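Local structure of acetyl-coa acetyltransferase (Zoogloea ramigera, 2WL6) at residues A[184-189]-A[217-222]; A[314-319]-A[355-360]. The protein catalyses the reversible Claisen condensation of two acetyl-CoA molecules into acetoacetyl-CoA and free CoA, an early step of polyhydroxybutyrate biosynthesis. The protein carries 2 engineered substitutions. One frame throughout, in Å; residues are numbered along the deposited sequence.

Interaction 1. Residues A[184-189]-A[217-222]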
ATOM      1  N   ASN A 184     -36.625  17.439  -3.389  1.00  8.76           N
ATOM      2  CA  ASN A 184     -37.408  18.557  -3.890  1.00  8.78           C
ATOM      3  C   ASN A 184     -37.607  19.656  -2.860  1.00  8.58           C
ATOM      4  O   ASN A 184     -37.618  20.834  -3.206  1.00  8.51           O
ATOM      5  CB  ASN A 184     -38.755  18.070  -4.417  1.00  8.68           C
ATOM      6  CG  ASN A 184     -38.651  17.537  -5.812  1.00  9.39           C
ATOM      7  OD1 ASN A 184     -38.950  16.377  -6.079  1.00  9.10           O
ATOM      8  ND2 ASN A 184     -38.190  18.386  -6.722  1.00 12.23           N
ATOM      9  N   LYS A 185     -37.747  19.256  -1.598  1.00  8.37           N
ATOM     10  CA  LYS A 185     -37.843  20.182  -0.500  1.00  8.55           C
ATOM     11  C   LYS A 185     -36.546  20.990  -0.440  1.00  9.53           C
ATOM     12  O   LYS A 185     -36.543  22.221  -0.214  1.00 10.00           O
ATOM     13  CB  LYS A 185     -38.045  19.429   0.819  1.00  8.04           C
ATOM     14  CG  LYS A 185     -39.408  18.789   1.011  1.00  6.48           C
ATOM     15  CD  LYS A 185     -39.798  18.649   2.486  1.00  2.64           C
ATOM     16  CE  LYS A 185     -38.964  17.635   3.237  1.00  2.00           C
ATOM     17  NZ  LYS A 185     -39.426  17.448   4.628  1.00  2.00           N
ATOM     18  N   ALA A 186     -35.452  20.277  -0.687  1.00  9.98           N
ATOM     19  CA  ALA A 186     -34.113  20.802  -0.540  1.00 10.18           C
ATOM     20  C   ALA A 186     -33.704  21.646  -1.741  1.00 10.42           C
ATOM     21  O   ALA A 186     -32.947  22.592  -1.609  1.00 10.86           O
ATOM     22  CB  ALA A 186     -33.145  19.665  -0.324  1.00 10.05           C
ATOM     23  N   GLU A 187     -34.207  21.315  -2.918  1.00 10.59           N
ATOM     24  CA  GLU A 187     -33.877  22.121  -4.079  1.00 10.43           C
ATOM     25  C   GLU A 187     -34.575  23.467  -3.965  1.00  9.99           C
ATOM     26  O   GLU A 187     -34.027  24.492  -4.348  1.00  9.91           O
ATOM     27  CB  GLU A 187     -34.287  21.418  -5.373  1.00 10.67           C
ATOM     28  CG  GLU A 187     -33.681  22.052  -6.598  1.00 11.35           C
ATOM     29  CD  GLU A 187     -34.506  21.863  -7.875  1.00 13.47           C
ATOM     30  OE1 GLU A 187     -35.651  21.333  -7.840  1.00 13.63           O
ATOM     31  OE2 GLU A 187     -33.976  22.250  -8.938  1.00 14.83           O
ATOM     32  N   ALA A 188     -35.785  23.464  -3.422  1.00  9.68           N
ATOM     33  CA  ALA A 188     -36.528  24.708  -3.264  1.00  9.34           C
ATOM     34  C   ALA A 188     -35.810  25.589  -2.283  1.00  9.43           C
ATOM     35  O   ALA A 188     -35.478  26.723  -2.607  1.00  9.36           O
ATOM     36  CB  ALA A 188     -37.907  24.441  -2.777  1.00  9.28           C
ATOM     37  N   ALA A 189     -35.569  25.052  -1.084  1.00  9.60           N
ATOM     38  CA  ALA A 189     -34.949  25.797   0.013  1.00  9.75           C
ATOM     39  C   ALA A 189     -33.660  26.506  -0.397  1.00 10.13           C
ATOM     40  O   ALA A 189     -33.429  27.677  -0.062  1.00 10.05           O
ATOM     41  CB  ALA A 189     -34.697  24.883   1.193  1.00  9.83           C
ATOM     42  N   GLU A 217     -23.268  20.970  -2.767  1.00 11.76           N
ATOM     43  CA  GLU A 217     -23.279  20.442  -4.126  1.00 11.98           C
ATOM     44  C   GLU A 217     -23.934  19.108  -4.298  1.00 11.77           C
ATOM     45  O   GLU A 217     -24.154  18.698  -5.416  1.00 11.94           O
ATOM     46  CB  GLU A 217     -21.873  20.339  -4.677  1.00 12.32           C
ATOM     47  CG  GLU A 217     -21.077  19.256  -4.059  1.00 13.14           C
ATOM     48  CD  GLU A 217     -19.672  19.282  -4.573  1.00 15.35           C
ATOM     49  OE1 GLU A 217     -19.483  19.759  -5.720  1.00 15.08           O
ATOM     50  OE2 GLU A 217     -18.768  18.838  -3.831  1.00 16.25           O
ATOM     51  N   TYR A 218     -24.250  18.433  -3.201  1.00 12.06           N
ATOM     52  CA  TYR A 218     -24.846  17.103  -3.276  1.00 11.96           C
ATOM     53  C   TYR A 218     -26.284  17.119  -3.727  1.00 11.91           C
ATOM     54  O   TYR A 218     -26.767  16.114  -4.205  1.00 11.71           O
ATOM     55  CB  TYR A 218     -24.782  16.396  -1.934  1.00 11.97           C
ATOM     56  CG  TYR A 218     -25.066  14.918  -2.053  1.00 12.56           C
ATOM     57  CD1 TYR A 218     -24.166  14.076  -2.678  1.00 12.31           C
ATOM     58  CD2 TYR A 218     -26.236  14.364  -1.542  1.00 13.55           C
ATOM     59  CE1 TYR A 218     -24.413  12.730  -2.788  1.00 12.99           C
ATOM     60  CE2 TYR A 218     -26.499  13.013  -1.655  1.00 13.81           C
ATOM     61  CZ  TYR A 218     -25.576  12.200  -2.271  1.00 13.68           C
ATOM     62  OH  TYR A 218     -25.814  10.851  -2.367  1.00 13.93           O
ATOM     63  N   ILE A 219     -26.964  18.249  -3.554  1.00 12.50           N
ATOM     64  CA  ILE A 219     -28.374  18.378  -3.908  1.00 13.18           C
ATOM     65  C   ILE A 219     -28.632  18.309  -5.406  1.00 14.52           C
ATOM     66  O   ILE A 219     -27.921  18.915  -6.194  1.00 14.66           O
ATOM     67  CB  ILE A 219     -28.940  19.679  -3.393  1.00 12.56           C
ATOM     68  CG1 ILE A 219     -28.571  19.855  -1.940  1.00 11.78           C
ATOM     69  CG2 ILE A 219     -30.447  19.688  -3.536  1.00 12.93           C
ATOM     70  CD1 ILE A 219     -29.333  20.974  -1.279  1.00 11.67           C
ATOM     71  N   ARG A 220     -29.653  17.564  -5.802  1.00 16.37           N
ATOM     72  CA  ARG A 220     -29.932  17.373  -7.216  1.00 18.85           C
ATOM     73  C   ARG A 220     -31.174  18.132  -7.703  1.00 20.08           C
ATOM     74  O   ARG A 220     -32.276  17.955  -7.179  1.00 20.50           O
ATOM     75  CB  ARG A 220     -30.066  15.886  -7.535  1.00 18.87           C
ATOM     76  CG  ARG A 220     -28.863  15.301  -8.259  1.00 20.88           C
ATOM     77  CD  ARG A 220     -29.253  14.019  -9.012  1.00 23.87           C
ATOM     78  NE  ARG A 220     -30.127  13.154  -8.208  1.00 25.23           N
ATOM     79  CZ  ARG A 220     -29.702  12.217  -7.359  1.00 25.92           C
ATOM     80  NH1 ARG A 220     -28.400  11.988  -7.189  1.00 25.38           N
ATOM     81  NH2 ARG A 220     -30.588  11.491  -6.687  1.00 25.82           N
ATOM     82  N   HIS A 221     -30.984  18.964  -8.722  1.00 21.59           N
ATOM     83  CA  HIS A 221     -32.067  19.771  -9.293  1.00 23.22           C
ATOM     84  C   HIS A 221     -32.964  18.944 -10.238  1.00 23.92           C
ATOM     85  O   HIS A 221     -32.478  18.196 -11.081  1.00 24.25           O
ATOM     86  CB  HIS A 221     -31.466  20.970 -10.027  1.00 23.46           C
ATOM     87  CG  HIS A 221     -30.167  21.426  -9.444  1.00 24.73           C
ATOM     88  ND1 HIS A 221     -30.071  21.926  -8.164  1.00 26.10           N
ATOM     89  CD2 HIS A 221     -28.906  21.417  -9.944  1.00 26.04           C
ATOM     90  CE1 HIS A 221     -28.808  22.233  -7.908  1.00 26.92           C
ATOM     91  NE2 HIS A 221     -28.081  21.931  -8.971  1.00 26.73           N
ATOM     92  N   GLY A 222     -34.274  19.068 -10.097  1.00 24.84           N
ATOM     93  CA  GLY A 222     -35.191  18.323 -10.959  1.00 26.51           C
ATOM     94  C   GLY A 222     -35.179  16.824 -10.699  1.00 27.60           C
ATOM     95  O   GLY A 222     -34.964  16.022 -11.609  1.00 27.66           O
TER

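Interaction 2. Residues A[314-319]-A[355-360]. Engineered in segment 314-319: His316 (natural residue Asn).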
ATOM      1  N   GLU A 314     -36.179  18.681  13.099  1.00 10.85           N
ATOM      2  CA  GLU A 314     -35.141  18.268  12.155  1.00 11.83           C
ATOM      3  C   GLU A 314     -34.783  16.855  12.550  1.00 12.64           C
ATOM      4  O   GLU A 314     -34.292  16.641  13.667  1.00 12.96           O
ATOM      5  CB  GLU A 314     -33.871  19.135  12.273  1.00 11.54           C
ATOM      6  CG  GLU A 314     -33.795  20.362  11.393  1.00 12.33           C
ATOM      7  CD  GLU A 314     -33.586  20.054   9.909  1.00 14.62           C
ATOM      8  OE1 GLU A 314     -32.931  19.049   9.565  1.00 15.19           O
ATOM      9  OE2 GLU A 314     -34.089  20.830   9.068  1.00 16.48           O
ATOM     10  N   ALA A 315     -35.021  15.884  11.669  1.00 13.37           N
ATOM     11  CA  ALA A 315     -34.695  14.500  12.001  1.00 14.09           C
ATOM     12  C   ALA A 315     -33.833  13.883  10.904  1.00 14.98           C
ATOM     13  O   ALA A 315     -34.166  13.976   9.742  1.00 15.04           O
ATOM     14  CB  ALA A 315     -35.956  13.713  12.227  1.00 13.55           C
ATOM     15  N   HIS A 316     -32.711  13.281  11.283  1.00 16.71           N
ATOM     16  CA  HIS A 316     -31.740  12.737  10.320  1.00 18.95           C
ATOM     17  C   HIS A 316     -32.336  11.728   9.339  1.00 19.97           C
ATOM     18  O   HIS A 316     -32.950  10.727   9.732  1.00 20.00           O
ATOM     19  CB  HIS A 316     -30.556  12.083  11.054  1.00 19.08           C
ATOM     20  CG  HIS A 316     -29.288  12.013  10.249  1.00 20.86           C
ATOM     21  ND1 HIS A 316     -28.677  13.131   9.717  1.00 22.03           N
ATOM     22  CD2 HIS A 316     -28.484  10.962   9.935  1.00 22.61           C
ATOM     23  CE1 HIS A 316     -27.569  12.769   9.089  1.00 22.73           C
ATOM     24  NE2 HIS A 316     -27.425  11.458   9.210  1.00 23.01           N
ATOM     25  N   GLU A 317     -32.143  11.996   8.055  1.00 21.28           N
ATOM     26  CA  GLU A 317     -32.530  11.046   7.039  1.00 22.83           C
ATOM     27  C   GLU A 317     -31.339  10.178   6.600  1.00 23.67           C
ATOM     28  O   GLU A 317     -31.023  10.123   5.416  1.00 23.58           O
ATOM     29  CB  GLU A 317     -33.113  11.784   5.839  1.00 22.94           C
ATOM     30  CG  GLU A 317     -34.132  12.859   6.198  1.00 23.91           C
ATOM     31  CD  GLU A 317     -34.574  13.661   4.971  1.00 24.98           C
ATOM     32  OE1 GLU A 317     -33.963  13.440   3.901  1.00 24.66           O
ATOM     33  OE2 GLU A 317     -35.513  14.494   5.080  1.00 24.69           O
ATOM     34  N   ALA A 318     -30.691   9.521   7.565  1.00 24.91           N
ATOM     35  CA  ALA A 318     -29.623   8.561   7.307  1.00 26.13           C
ATOM     36  C   ALA A 318     -30.026   7.598   6.168  1.00 27.19           C
ATOM     37  O   ALA A 318     -29.199   7.240   5.307  1.00 27.32           O
ATOM     38  CB  ALA A 318     -29.305   7.789   8.574  1.00 25.91           C
ATOM     39  N   PHE A 319     -31.297   7.193   6.164  1.00 27.98           N
ATOM     40  CA  PHE A 319     -31.875   6.430   5.047  1.00 28.60           C
ATOM     41  C   PHE A 319     -33.349   6.805   4.884  1.00 29.23           C
ATOM     42  O   PHE A 319     -33.931   7.432   5.778  1.00 29.30           O
ATOM     43  CB  PHE A 319     -31.784   4.927   5.304  1.00 28.39           C
ATOM     44  CG  PHE A 319     -30.389   4.384   5.284  1.00 28.19           C
ATOM     45  CD1 PHE A 319     -29.846   3.869   4.106  1.00 27.22           C
ATOM     46  CD2 PHE A 319     -29.632   4.340   6.445  1.00 27.72           C
ATOM     47  CE1 PHE A 319     -28.562   3.341   4.078  1.00 25.33           C
ATOM     48  CE2 PHE A 319     -28.350   3.822   6.417  1.00 27.33           C
ATOM     49  CZ  PHE A 319     -27.820   3.314   5.225  1.00 25.73           C
ATOM     50  N   ALA A 355     -24.371  18.581  13.716  1.00  2.71           N
ATOM     51  CA  ALA A 355     -24.386  20.033  13.852  1.00  2.65           C
ATOM     52  C   ALA A 355     -24.925  20.677  12.582  1.00  3.32           C
ATOM     53  O   ALA A 355     -25.411  21.805  12.575  1.00  3.74           O
ATOM     54  CB  ALA A 355     -23.016  20.523  14.130  1.00  2.00           C
ATOM     55  N   ARG A 356     -24.820  19.956  11.485  1.00  4.38           N
ATOM     56  CA  ARG A 356     -25.373  20.428  10.245  1.00  4.90           C
ATOM     57  C   ARG A 356     -26.869  20.626  10.460  1.00  5.07           C
ATOM     58  O   ARG A 356     -27.408  21.675  10.087  1.00  5.67           O
ATOM     59  CB  ARG A 356     -25.105  19.417   9.127  1.00  5.06           C
ATOM     60  CG  ARG A 356     -25.126  20.015   7.730  1.00  5.21           C
ATOM     61  CD  ARG A 356     -26.540  20.293   7.277  1.00  6.33           C
ATOM     62  NE  ARG A 356     -27.305  19.066   7.076  1.00  8.38           N
ATOM     63  CZ  ARG A 356     -28.608  18.961   7.311  1.00  8.50           C
ATOM     64  NH1 ARG A 356     -29.268  20.006   7.778  1.00  7.63           N
ATOM     65  NH2 ARG A 356     -29.247  17.815   7.090  1.00  9.05           N
ATOM     66  N   ILE A 357     -27.544  19.644  11.060  1.00  4.65           N
ATOM     67  CA  ILE A 357     -28.978  19.815  11.310  1.00  4.77           C
ATOM     68  C   ILE A 357     -29.244  20.820  12.440  1.00  4.88           C
ATOM     69  O   ILE A 357     -30.270  21.470  12.490  1.00  4.88           O
ATOM     70  CB  ILE A 357     -29.773  18.471  11.530  1.00  4.56           C
ATOM     71  CG1 ILE A 357     -29.701  17.988  12.965  1.00  3.10           C
ATOM     72  CG2 ILE A 357     -29.337  17.377  10.549  1.00  5.33           C
ATOM     73  CD1 ILE A 357     -30.607  16.826  13.202  1.00  2.00           C
ATOM     74  N   LEU A 358     -28.295  20.977  13.340  1.00  5.35           N
ATOM     75  CA  LEU A 358     -28.492  21.936  14.389  1.00  5.35           C
ATOM     76  C   LEU A 358     -28.548  23.299  13.716  1.00  5.40           C
ATOM     77  O   LEU A 358     -29.475  24.089  13.951  1.00  5.73           O
ATOM     78  CB  LEU A 358     -27.375  21.863  15.435  1.00  5.08           C
ATOM     79  CG  LEU A 358     -27.831  22.025  16.906  1.00  6.27           C
ATOM     80  CD1 LEU A 358     -26.644  22.366  17.789  1.00  7.19           C
ATOM     81  CD2 LEU A 358     -28.975  23.047  17.177  1.00  4.04           C
ATOM     82  N   ASN A 359     -27.575  23.568  12.860  1.00  5.09           N
ATOM     83  CA  ASN A 359     -27.562  24.838  12.167  1.00  5.40           C
ATOM     84  C   ASN A 359     -28.891  25.094  11.466  1.00  5.19           C
ATOM     85  O   ASN A 359     -29.521  26.147  11.611  1.00  4.96           O
ATOM     86  CB  ASN A 359     -26.446  24.862  11.140  1.00  5.60           C
ATOM     87  CG  ASN A 359     -25.144  25.301  11.722  1.00  6.59           C
ATOM     88  OD1 ASN A 359     -24.651  26.375  11.403  1.00  7.70           O
ATOM     89  ND2 ASN A 359     -24.570  24.477  12.590  1.00  7.44           N
ATOM     90  N   THR A 360     -29.308  24.103  10.699  1.00  4.99           N
ATOM     91  CA  THR A 360     -30.531  24.194   9.947  1.00  4.80           C
ATOM     92  C   THR A 360     -31.721  24.480  10.860  1.00  5.12           C
ATOM     93  O   THR A 360     -32.639  25.207  10.474  1.00  5.35           O
ATOM     94  CB  THR A 360     -30.733  22.922   9.120  1.00  4.36           C
ATOM     95  OG1 THR A 360     -29.557  22.704   8.324  1.00  3.88           O
ATOM     96  CG2 THR A 360     -31.911  23.063   8.216  1.00  3.56           C
TER

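Interaction 1. Residues A[184-189]-A[217-222]
Glu187 swings CG to the side opposite its backbone nitrogen (chi1 -166°), and an extended chain beyond it carries the carboxylate off the helix flank to the backbone of His221 and Gly222. The setting is the loop domain of the thiolase fold, inserted between strands 111-118 and 250-260, where helix 172-191 is met by an irregular run that precedes helix 225-230. The pair illustrates how an acidic side chain and an apolar one together line an irregular stretch along a helix. Gly222 N, in a residue of positive phi, donates to Glu187 OE1 in a nearly straight but long and weak bond (3.5 Å, 174°). The glutamate lies roughly perpendicular to His221, and the planes of carboxylate and imidazole are 32° apart.

Deeper in, the contact turns apolar. Ile219 directs its side chain at the helix, CG2 lying 4.1 Å from Glu187 N, while Ala345 and Ile346 of helix 343-346 pack on Ala186 and Ile219 respectively, so the buried part of the contact rests on the C-terminal half. CD1 of Ile219 touches Ala186 CB at 4.1 Å. Toward the outside, Glu187 CG approaches the edge of the His221 ring in its plane, 3.9 Å from ND1.

Interaction 2. Residues A[314-319]-A[355-360]
Thr360 OG1 is held by more than one group while the methyl of the same side chain faces Glu314: Arg356 NH1 donates a weak bond to the hydroxyl oxygen (2.8 Å, 129°), and Glu198 OE2 is also hydrogen-bonded to it. The threonine thus divides its two branches, with OG1 occupied by polar partners and CG2, opposite the backbone nitrogen, turned to the carboxylate of Glu314, whose chain runs across it. A bend at chi2 (-71°) brings that carboxylate against the helix, where Glu314 OE1 lies 3.8 Å from Ile357 CB. Glu314 and Ile357 run antiparallel alongside one another, and Ile357 CD1 ends 3.7 Å from Glu314 O. Arg356 NH1 stays 4.2 Å from Glu314 OE1, too far for a salt bridge, though the opposite charge probably steadies this buried acid. Farther along, Ile357 CG2 meets the edge of the His316 ring, 4.4 Å from ND1. His316, engineered in place of asparagine, also touches Asn348, itself engineered in place of histidine; the natural residues at these two positions are implicated in stabilising the enolate intermediate. The whole is a worked case of the beta-alpha-beta crossover, with helix 350-367 packed on parallel strands 312-315 and 372-379 in the C-terminal half of the thiolase fold.

Followed from the N terminus, the two contacts come in series, neither nested nor crossed. Interaction 1 closes first, bringing the run before helix 225-230 back to helix 172-191 over 27 intervening residues, mostly without regular structure. Interaction 2 opens nearly a hundred residues later and spans 35 more, largely helical, to set helix 350-367 against the strand that is outermost in the main sheet within this chain. Their centres lie 15 Å apart and their atoms do not touch, yet Asn338 joins them: its backbone oxygen binds Lys185, and its side chain binds Ala315 and Glu317. Glu317 also reaches Ser182 on helix 172-191, tying the loop domain to the C-terminal half.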